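Local coordinates for protein lipocalin (Argas monolakensis, PDB 3BRN) that binds serotonin inside a lipocalin beta-barrel and is probably a carrier of biogenic amines, at residues P12-N20 / T76-V84; D90-L98 / M108-W118. One frame throughout, in Å; residues are numbered along the deposited sequence.

Contact 1 (P12-N20 / T76-V84); sequences PFQAYKSVN and TVNGDKIEV. With SRO (serotonin), chain C.
Ala15 is set into the angle between Val77 and Ile82: its CB touches Val77 CG1 and lies 3.8 Å from Ile82 CG1, so one methyl reaches both strands of the hairpin. The same CB is only 3.3 Å from Lys81 O, which shows how closely the first turn of helix 15-20 sits on the backbone there. One turn further on, Val19 crosses Ile82 at a slant. Its CG2 meets Ile82 CD1 at 3.5 Å, tighter than usual for two methyls, and also touches Val77 CG1. Val19 CG1, anti to the backbone N (chi1 171°), is turned instead to the serotonin hydroxyl. Ile82 divides its branches in the same way: CG1 and CD1 run under the helix, while CG2 packs at 3.7 Å against SRO CH2. Tyr16 contributes only its base, CB against Val77 CG2, and its ring leads away from the hairpin.

The polar tie is at the helix start, just after Gln14 in the N-cap position. Ala15 N donates to Gly79 O (3.0 Å, N-H...O angle 161°), approaching 24° out of the carbonyl plane. Water 1 also donates to this oxygen and accepts from Tyr16 N, thereby joining the first helical turn to the type II' turn Asn78-Lys81. On the inner side, Ser18 O accepts from the serotonin amine at SRO NZ (2.8 Å).

As in other lipocalins, a short N-terminal helix lies across one end of the barrel. Its axis passes 7.7 Å from strand 76-78 and 8.3 Å from strand 81-84; beyond them, strand 93-97 pairs with strand 81-85, and Phe13 meets the ring of Phe99.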
loop_
_atom_site.group_PDB
_atom_site.type_symbol
_atom_site.label_atom_id
_atom_site.label_comp_id
_atom_site.label_asym_id
_atom_site.label_seq_id
_atom_site.Cartn_x
_atom_site.Cartn_y
_atom_site.Cartn_z
ATOM N N PRO A 12 8.737 12.884 10.318
ATOM C CA PRO A 12 8.809 12.126 9.076
ATOM C C PRO A 12 8.062 10.803 9.174
ATOM O O PRO A 12 7.601 10.419 10.249
ATOM C CB PRO A 12 10.308 11.879 8.897
ATOM C CG PRO A 12 10.881 11.993 10.282
ATOM C CD PRO A 12 10.048 13.019 10.978
ATOM N N PHE A 13 7.945 10.118 8.041
ATOM C CA PHE A 13 7.286 8.820 7.988
ATOM C C PHE A 13 8.275 7.721 7.615
ATOM O O PHE A 13 9.006 7.836 6.630
ATOM C CB PHE A 13 6.128 8.848 6.989
ATOM C CG PHE A 13 4.989 9.735 7.406
ATOM C CD1 PHE A 13 4.040 9.286 8.309
ATOM C CD2 PHE A 13 4.869 11.016 6.897
ATOM C CE1 PHE A 13 2.991 10.100 8.695
ATOM C CE2 PHE A 13 3.822 11.834 7.278
ATOM C CZ PHE A 13 2.882 11.374 8.179
ATOM N N GLN A 14 8.288 6.658 8.410
ATOM C CA GLN A 14 9.318 5.628 8.316
ATOM C C GLN A 14 8.810 4.411 7.542
ATOM O O GLN A 14 7.885 3.735 7.991
ATOM C CB GLN A 14 9.777 5.213 9.715
ATOM C CG GLN A 14 10.340 6.363 10.526
ATOM C CD GLN A 14 10.575 5.990 11.973
ATOM O OE1 GLN A 14 9.644 5.987 12.781
ATOM N NE2 GLN A 14 11.833 5.720 12.322
ATOM N N ALA A 15 9.392 4.185 6.363
ATOM C CA ALA A 15 9.068 3.060 5.506
ATOM C C ALA A 15 9.067 1.669 6.148
ATOM O O ALA A 15 8.171 0.880 5.884
ATOM C CB ALA A 15 9.921 3.088 4.242
ATOM N N TYR A 16 10.074 1.326 6.945
ATOM C CA TYR A 16 10.042 0.009 7.568
ATOM C C TYR A 16 8.809 -0.168 8.473
ATOM O O TYR A 16 8.172 -1.211 8.444
ATOM C CB TYR A 16 11.356 -0.326 8.301
ATOM C CG TYR A 16 11.478 0.278 9.663
ATOM C CD1 TYR A 16 12.048 1.533 9.834
ATOM C CD2 TYR A 16 11.168 -0.460 10.800
ATOM C CE1 TYR A 16 12.229 2.062 11.088
ATOM C CE2 TYR A 16 11.338 0.069 12.059
ATOM C CZ TYR A 16 11.867 1.333 12.194
ATOM O OH TYR A 16 12.000 1.900 13.436
ATOM N N LYS A 17 8.411 0.886 9.185
ATOM C CA LYS A 17 7.197 0.832 10.000
ATOM C C LYS A 17 5.924 0.732 9.160
ATOM O O LYS A 17 4.971 0.061 9.543
ATOM C CB LYS A 17 7.117 2.032 10.947
ATOM C CG LYS A 17 8.007 1.916 12.169
ATOM C CD LYS A 17 8.503 3.268 12.609
ATOM C CE LYS A 17 9.127 3.204 13.985
ATOM N NZ LYS A 17 8.109 3.416 15.045
ATOM N N SER A 18 5.881 1.439 8.037
ATOM C CA SER A 18 4.762 1.310 7.125
ATOM C C SER A 18 4.658 -0.126 6.568
ATOM O O SER A 18 3.577 -0.716 6.516
ATOM C CB SER A 18 4.900 2.314 5.964
ATOM O OG SER A 18 3.901 2.060 4.991
ATOM N N VAL A 19 5.772 -0.654 6.085
ATOM C CA VAL A 19 5.791 -1.972 5.458
ATOM C C VAL A 19 5.504 -3.095 6.470
ATOM O O VAL A 19 4.844 -4.078 6.145
ATOM C CB VAL A 19 7.144 -2.223 4.760
ATOM C CG1 VAL A 19 7.262 -3.676 4.282
ATOM C CG2 VAL A 19 7.358 -1.215 3.627
ATOM N N ASN A 20 5.950 -2.966 7.700
ATOM C CA ASN A 20 5.550 -3.900 8.727
ATOM C C ASN A 20 4.131 -3.760 9.174
ATOM O O ASN A 20 3.513 -4.711 9.508
ATOM C CB ASN A 20 6.424 -3.743 9.945
ATOM C CG ASN A 20 7.793 -4.224 9.737
ATOM O OD1 ASN A 20 8.049 -5.117 8.991
ATOM N ND2 ASN A 20 8.692 -3.640 10.448
ATOM N N THR A 76 13.251 -2.938 -0.190
ATOM C CA THR A 76 14.280 -2.365 0.674
ATOM C C THR A 76 13.773 -1.028 1.192
ATOM O O THR A 76 13.191 -0.247 0.438
ATOM C CB THR A 76 15.586 -2.100 -0.110
ATOM O OG1 THR A 76 15.894 -3.248 -0.914
ATOM C CG2 THR A 76 16.754 -1.833 0.853
ATOM N N VAL A 77 13.932 -0.808 2.491
ATOM C CA VAL A 77 13.370 0.364 3.158
ATOM C C VAL A 77 14.434 1.311 3.706
ATOM O O VAL A 77 15.322 0.894 4.446
ATOM C CB VAL A 77 12.400 -0.052 4.288
ATOM C CG1 VAL A 77 11.100 -0.629 3.694
ATOM C CG2 VAL A 77 13.047 -1.077 5.183
ATOM N N ASN A 78 14.334 2.585 3.326
ATOM C CA ASN A 78 15.203 3.647 3.840
ATOM C C ASN A 78 14.424 4.965 4.004
ATOM O O ASN A 78 13.837 5.452 3.049
ATOM C CB ASN A 78 16.396 3.866 2.892
ATOM C CG ASN A 78 17.275 2.621 2.746
ATOM O OD1 ASN A 78 18.194 2.426 3.688
ATOM N ND2 ASN A 78 17.175 1.892 1.760
ATOM N N GLY A 79 14.496 5.586 5.178
ATOM C CA GLY A 79 13.759 6.838 5.401
ATOM C C GLY A 79 12.312 6.599 5.013
ATOM O O GLY A 79 11.785 5.531 5.277
ATOM N N ASP A 80 11.749 7.484 4.199
ATOM C CA ASP A 80 10.383 7.297 3.716
ATOM C C ASP A 80 10.267 6.566 2.380
ATOM O O ASP A 80 9.196 6.558 1.769
ATOM C CB ASP A 80 9.633 8.640 3.660
ATOM C CG ASP A 80 10.260 9.626 2.683
ATOM O OD1 ASP A 80 11.330 9.312 2.124
ATOM O OD2 ASP A 80 9.703 10.736 2.501
ATOM N N LYS A 81 11.328 5.872 1.976
ATOM C CA LYS A 81 11.336 5.177 0.686
ATOM C C LYS A 81 11.125 3.666 0.784
ATOM O O LYS A 81 11.815 2.976 1.535
ATOM C CB LYS A 81 12.638 5.446 -0.073
ATOM C CG LYS A 81 12.933 6.909 -0.309
ATOM C CD LYS A 81 11.840 7.563 -1.125
ATOM C CE LYS A 81 12.060 9.079 -1.156
ATOM N NZ LYS A 81 11.228 9.708 -2.217
ATOM N N ILE A 82 10.158 3.171 0.018
ATOM C CA ILE A 82 9.961 1.735 -0.190
ATOM C C ILE A 82 10.409 1.431 -1.614
ATOM O O ILE A 82 9.826 1.934 -2.579
ATOM C CB ILE A 82 8.472 1.325 -0.041
ATOM C CG1 ILE A 82 7.988 1.573 1.394
ATOM C CG2 ILE A 82 8.260 -0.163 -0.419
ATOM C CD1 ILE A 82 6.473 1.456 1.552
ATOM N N GLU A 83 11.549 0.758 -1.730
ATOM C CA GLU A 83 12.140 0.478 -3.035
ATOM C C GLU A 83 11.910 -0.968 -3.423
ATOM O O GLU A 83 12.341 -1.880 -2.721
ATOM C CB GLU A 83 13.640 0.776 -3.017
ATOM C CG GLU A 83 14.329 0.475 -4.342
ATOM C CD GLU A 83 13.885 1.405 -5.459
ATOM O OE1 GLU A 83 13.665 2.600 -5.180
ATOM O OE2 GLU A 83 13.791 0.948 -6.617
ATOM N N VAL A 84 11.184 -1.176 -4.518
ATOM C CA VAL A 84 10.793 -2.508 -4.924
ATOM C C VAL A 84 11.564 -2.928 -6.178
ATOM O O VAL A 84 11.823 -2.098 -7.061
ATOM C CB VAL A 84 9.267 -2.618 -5.180
ATOM C CG1 VAL A 84 8.944 -3.914 -5.902
ATOM C CG2 VAL A 84 8.505 -2.544 -3.873
HETATM O OH SRO C . 6.019 -4.346 0.658
HETATM C CZ3 SRO C . 5.413 -3.259 0.075
HETATM C CH2 SRO C . 5.893 -2.848 -1.166
HETATM C CZ2 SRO C . 5.245 -1.828 -1.868
HETATM C CE2 SRO C . 4.170 -1.215 -1.240
HETATM N NE1 SRO C . 3.350 -0.182 -1.559
HETATM C CD1 SRO C . 2.436 -0.016 -0.574
HETATM C CG SRO C . 2.691 -0.948 0.432
HETATM C CD2 SRO C . 3.796 -1.682 0.009
HETATM C CE3 SRO C . 4.401 -2.663 0.630
HETATM C CB SRO C . 1.935 -1.082 1.731
HETATM C CA SRO C . 2.840 -0.702 2.920
HETATM N NZ SRO C . 2.128 -1.006 4.165
HETATM O O HOH W 1 12.420 3.266 6.620
#

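Contact 2 (D90-L98 / M108-W118); sequences DLSGTTTVL and MRGPDGNYELW. With SRO (serotonin), chain C.
Thr96 and Arg109 form the hydrogen-bonded pair of this antiparallel contact: Thr96 N to Arg109 O and Arg109 N to Thr96 O are both 2.9 Å. Packing is close on the inner face. Met108 bends at chi2 (-57°), laying SD beside Val97 CG2 at 3.8 Å and carrying CE to 3.5 Å from SRO CD1, while the Thr95 side chain runs obliquely over that of Met108, CG2 against CB. The Trp118 ring takes the same SRO CD1 over its centre, 3.3 Å above the plane. These strands are neighbouring staves of the up-and-down lipocalin barrel, with the ligand in its interior. Trp118 NE1 donates to Glu116 OE1 at 2.8 Å, and water 3 links that oxygen to Thr95 OG1 and SRO NE1, so the serotonin indole nitrogen reaches Glu116 through water.

Close packing continues at both ends of the contact. Leu98 CD2 lies over one face of the Arg109 guanidinium, 3.8 Å from NH2, and its CD1 meets the Tyr115 ring at the edge; Pro111 CG rests 3.5 Å from Ser92 O. The looser, wetter side holds the partly exposed Thr94 and Arg109, where water 2 bridges Thr94 O, Arg109 O and Thr96 OG1, the last also hydrogen-bonded to Lys81 NZ.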
loop_
_atom_site.group_PDB
_atom_site.type_symbol
_atom_site.label_atom_id
_atom_site.label_comp_id
_atom_site.label_asym_id
_atom_site.label_seq_id
_atom_site.Cartn_x
_atom_site.Cartn_y
_atom_site.Cartn_z
ATOM N N ASP A 90 4.729 -2.878 -12.700
ATOM C CA ASP A 90 3.779 -2.164 -11.853
ATOM C C ASP A 90 4.442 -1.679 -10.569
ATOM O O ASP A 90 4.669 -0.482 -10.390
ATOM C CB ASP A 90 2.581 -3.056 -11.523
ATOM C CG ASP A 90 2.950 -4.523 -11.446
ATOM O OD1 ASP A 90 4.126 -4.827 -11.154
ATOM O OD2 ASP A 90 2.064 -5.373 -11.676
ATOM N N LEU A 91 4.750 -2.616 -9.678
ATOM C CA LEU A 91 5.159 -2.278 -8.326
ATOM C C LEU A 91 6.639 -1.915 -8.196
ATOM O O LEU A 91 7.047 -1.300 -7.206
ATOM C CB LEU A 91 4.787 -3.428 -7.390
ATOM C CG LEU A 91 4.506 -3.162 -5.917
ATOM C CD1 LEU A 91 3.477 -2.043 -5.746
ATOM C CD2 LEU A 91 4.021 -4.462 -5.283
ATOM N N SER A 92 7.434 -2.228 -9.218
ATOM C CA SER A 92 8.879 -1.999 -9.139
ATOM C C SER A 92 9.241 -0.524 -9.192
ATOM O O SER A 92 8.572 0.274 -9.845
ATOM C CB SER A 92 9.633 -2.786 -10.221
ATOM O OG SER A 92 9.483 -4.184 -10.010
ATOM N N GLY A 93 10.270 -0.148 -8.439
ATOM C CA GLY A 93 10.683 1.237 -8.374
ATOM C C GLY A 93 10.420 1.826 -6.996
ATOM O O GLY A 93 10.058 1.107 -6.059
ATOM N N THR A 94 10.467 3.146 -6.909
ATOM C CA THR A 94 10.441 3.811 -5.611
ATOM C C THR A 94 9.045 4.299 -5.209
ATOM O O THR A 94 8.447 5.146 -5.866
ATOM C CB THR A 94 11.439 4.979 -5.576
ATOM O OG1 THR A 94 12.717 4.516 -6.029
ATOM C CG2 THR A 94 11.581 5.529 -4.155
ATOM N N THR A 95 8.532 3.745 -4.122
ATOM C CA THR A 95 7.292 4.230 -3.531
ATOM C C THR A 95 7.644 5.079 -2.300
ATOM O O THR A 95 8.464 4.674 -1.483
ATOM C CB THR A 95 6.441 3.033 -3.100
ATOM O OG1 THR A 95 5.933 2.364 -4.257
ATOM C CG2 THR A 95 5.294 3.471 -2.198
ATOM N N THR A 96 7.019 6.249 -2.158
ATOM C CA THR A 96 7.306 7.131 -1.028
ATOM C C THR A 96 6.100 7.153 -0.089
ATOM O O THR A 96 4.977 7.373 -0.525
ATOM C CB THR A 96 7.593 8.594 -1.491
ATOM O OG1 THR A 96 8.630 8.589 -2.471
ATOM C CG2 THR A 96 8.020 9.492 -0.316
ATOM N N VAL A 97 6.357 7.016 1.203
ATOM C CA VAL A 97 5.278 7.085 2.183
ATOM C C VAL A 97 4.980 8.546 2.518
ATOM O O VAL A 97 5.823 9.222 3.081
ATOM C CB VAL A 97 5.621 6.314 3.458
ATOM C CG1 VAL A 97 4.390 6.219 4.354
ATOM C CG2 VAL A 97 6.157 4.914 3.112
ATOM N N LEU A 98 3.815 9.043 2.105
ATOM C CA LEU A 98 3.455 10.440 2.370
ATOM C C LEU A 98 2.796 10.534 3.734
ATOM O O LEU A 98 2.787 11.583 4.351
ATOM C CB LEU A 98 2.499 10.952 1.293
ATOM C CG LEU A 98 3.034 10.810 -0.134
ATOM C CD1 LEU A 98 2.004 11.376 -1.075
ATOM C CD2 LEU A 98 4.386 11.540 -0.257
ATOM N N MET A 108 0.618 6.828 -0.318
ATOM C CA MET A 108 1.906 6.751 -0.975
ATOM C C MET A 108 1.910 7.652 -2.206
ATOM O O MET A 108 0.863 7.888 -2.829
ATOM C CB MET A 108 2.142 5.318 -1.496
ATOM C CG MET A 108 2.009 4.203 -0.470
ATOM S SD MET A 108 3.100 4.387 0.937
ATOM C CE MET A 108 3.091 2.691 1.539
ATOM N N ARG A 109 3.119 7.971 -2.658
ATOM C CA ARG A 109 3.319 8.347 -4.057
ATOM C C ARG A 109 3.970 7.116 -4.713
ATOM O O ARG A 109 5.030 6.692 -4.286
ATOM C CB ARG A 109 4.252 9.553 -4.181
ATOM C CG ARG A 109 4.387 10.063 -5.625
ATOM C CD ARG A 109 5.327 11.276 -5.720
ATOM N NE ARG A 109 4.795 12.406 -4.964
ATOM C CZ ARG A 109 5.356 12.933 -3.879
ATOM N NH1 ARG A 109 6.563 12.542 -3.478
ATOM N NH2 ARG A 109 4.716 13.886 -3.215
ATOM N N GLY A 110 3.291 6.501 -5.676
ATOM C CA GLY A 110 3.808 5.302 -6.364
ATOM C C GLY A 110 4.927 5.641 -7.334
ATOM O O GLY A 110 5.235 6.813 -7.550
ATOM N N PRO A 111 5.596 4.618 -7.887
ATOM C CA PRO A 111 6.799 4.904 -8.686
ATOM C C PRO A 111 6.551 5.764 -9.934
ATOM O O PRO A 111 7.372 6.624 -10.246
ATOM C CB PRO A 111 7.325 3.504 -9.058
ATOM C CG PRO A 111 6.716 2.594 -8.090
ATOM C CD PRO A 111 5.395 3.171 -7.685
ATOM N N ASP A 112 5.348 5.673 -10.504
ATOM C CA ASP A 112 4.974 6.464 -11.681
ATOM C C ASP A 112 4.582 7.907 -11.365
ATOM O O ASP A 112 4.310 8.690 -12.279
ATOM C CB ASP A 112 3.818 5.792 -12.429
ATOM C CG ASP A 112 4.231 4.483 -13.102
ATOM O OD1 ASP A 112 5.422 4.091 -13.012
ATOM O OD2 ASP A 112 3.350 3.826 -13.701
ATOM N N GLY A 113 4.531 8.249 -10.078
ATOM C CA GLY A 113 4.175 9.600 -9.631
ATOM C C GLY A 113 2.721 9.738 -9.216
ATOM O O GLY A 113 2.273 10.802 -8.805
ATOM N N ASN A 114 1.967 8.688 -9.367
ATOM C CA ASN A 114 0.594 8.643 -8.956
ATOM C C ASN A 114 0.426 8.572 -7.432
ATOM O O ASN A 114 1.338 8.251 -6.755
ATOM C CB ASN A 114 -0.042 7.441 -9.603
ATOM C CG ASN A 114 0.591 6.167 -9.168
ATOM O OD1 ASN A 114 1.702 5.881 -9.497
ATOM N ND2 ASN A 114 -0.098 5.446 -8.371
ATOM N N TYR A 115 -0.758 8.884 -6.938
ATOM C CA TYR A 115 -1.057 8.725 -5.546
ATOM C C TYR A 115 -1.866 7.488 -5.237
ATOM O O TYR A 115 -2.661 7.094 -6.008
ATOM C CB TYR A 115 -1.714 9.981 -4.972
ATOM C CG TYR A 115 -0.863 11.188 -5.168
ATOM C CD1 TYR A 115 0.263 11.351 -4.442
ATOM C CD2 TYR A 115 -1.150 12.112 -6.137
ATOM C CE1 TYR A 115 1.056 12.402 -4.631
ATOM C CE2 TYR A 115 -0.349 13.184 -6.338
ATOM C CZ TYR A 115 0.756 13.326 -5.582
ATOM O OH TYR A 115 1.605 14.341 -5.721
ATOM N N GLU A 116 -1.676 6.941 -4.052
ATOM C CA GLU A 116 -2.232 5.633 -3.708
ATOM C C GLU A 116 -2.704 5.601 -2.271
ATOM O O GLU A 116 -1.997 6.053 -1.367
ATOM C CB GLU A 116 -1.162 4.550 -3.879
ATOM C CG GLU A 116 -0.676 4.406 -5.326
ATOM C CD GLU A 116 0.426 3.368 -5.476
ATOM O OE1 GLU A 116 0.988 2.935 -4.440
ATOM O OE2 GLU A 116 0.797 3.062 -6.633
ATOM N N LEU A 117 -3.832 4.946 -2.053
ATOM C CA LEU A 117 -4.275 4.654 -0.701
ATOM C C LEU A 117 -4.250 3.142 -0.528
ATOM O O LEU A 117 -4.955 2.430 -1.235
ATOM C CB LEU A 117 -5.700 5.182 -0.498
ATOM C CG LEU A 117 -6.409 4.798 0.805
ATOM C CD1 LEU A 117 -5.696 5.378 2.010
ATOM C CD2 LEU A 117 -7.859 5.280 0.755
ATOM N N TRP A 118 -3.483 2.673 0.431
ATOM C CA TRP A 118 -3.416 1.273 0.753
ATOM C C TRP A 118 -4.075 1.034 2.085
ATOM O O TRP A 118 -3.899 1.798 2.973
ATOM C CB TRP A 118 -1.985 0.797 0.757
ATOM C CG TRP A 118 -1.275 0.815 -0.508
ATOM C CD1 TRP A 118 -0.735 1.869 -1.093
ATOM C CD2 TRP A 118 -1.023 -0.286 -1.357
ATOM N NE1 TRP A 118 -0.148 1.529 -2.247
ATOM C CE2 TRP A 118 -0.321 0.194 -2.447
ATOM C CE3 TRP A 118 -1.331 -1.633 -1.310
ATOM C CZ2 TRP A 118 0.113 -0.626 -3.458
ATOM C CZ3 TRP A 118 -0.912 -2.429 -2.323
ATOM C CH2 TRP A 118 -0.198 -1.940 -3.372
HETATM O OH SRO C . 6.019 -4.346 0.658
HETATM C CZ3 SRO C . 5.413 -3.259 0.075
HETATM C CH2 SRO C . 5.893 -2.848 -1.166
HETATM C CZ2 SRO C . 5.245 -1.828 -1.868
HETATM C CE2 SRO C . 4.170 -1.215 -1.240
HETATM N NE1 SRO C . 3.350 -0.182 -1.559
HETATM C CD1 SRO C . 2.436 -0.016 -0.574
HETATM C CG SRO C . 2.691 -0.948 0.432
HETATM C CD2 SRO C . 3.796 -1.682 0.009
HETATM C CE3 SRO C . 4.401 -2.663 0.630
HETATM C CB SRO C . 1.935 -1.082 1.731
HETATM C CA SRO C . 2.840 -0.702 2.920
HETATM N NZ SRO C . 2.128 -1.006 4.165
HETATM O O HOH W 2 7.908 7.641 -5.035
HETATM O O HOH W 3 3.373 1.347 -4.261
#

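Overall arrangement
Contact 1 and contact 2 have centres about 12 Å apart and follow one another along the chain, but strand pairing joins them directly. Strands 81-85 and 93-97 are neighbours in the sheet: Ile82 O is 2.7 Å from Thr95 N, and Val84 CB packs 3.3 Å from Leu91 O. Just ahead of the helix start, Phe13 CE2 approaches Leu98 O at 3.1 Å. Both contacts line the serotonin pocket. Contact 1 receives the amine and flanks the hydroxylated ring, whereas contact 2 covers the pyrrole part of the indole. Asp106, just before 108-118, completes the amine site by accepting from the ligand through OD2; its OD1 is weakly bonded to Ser18 OG.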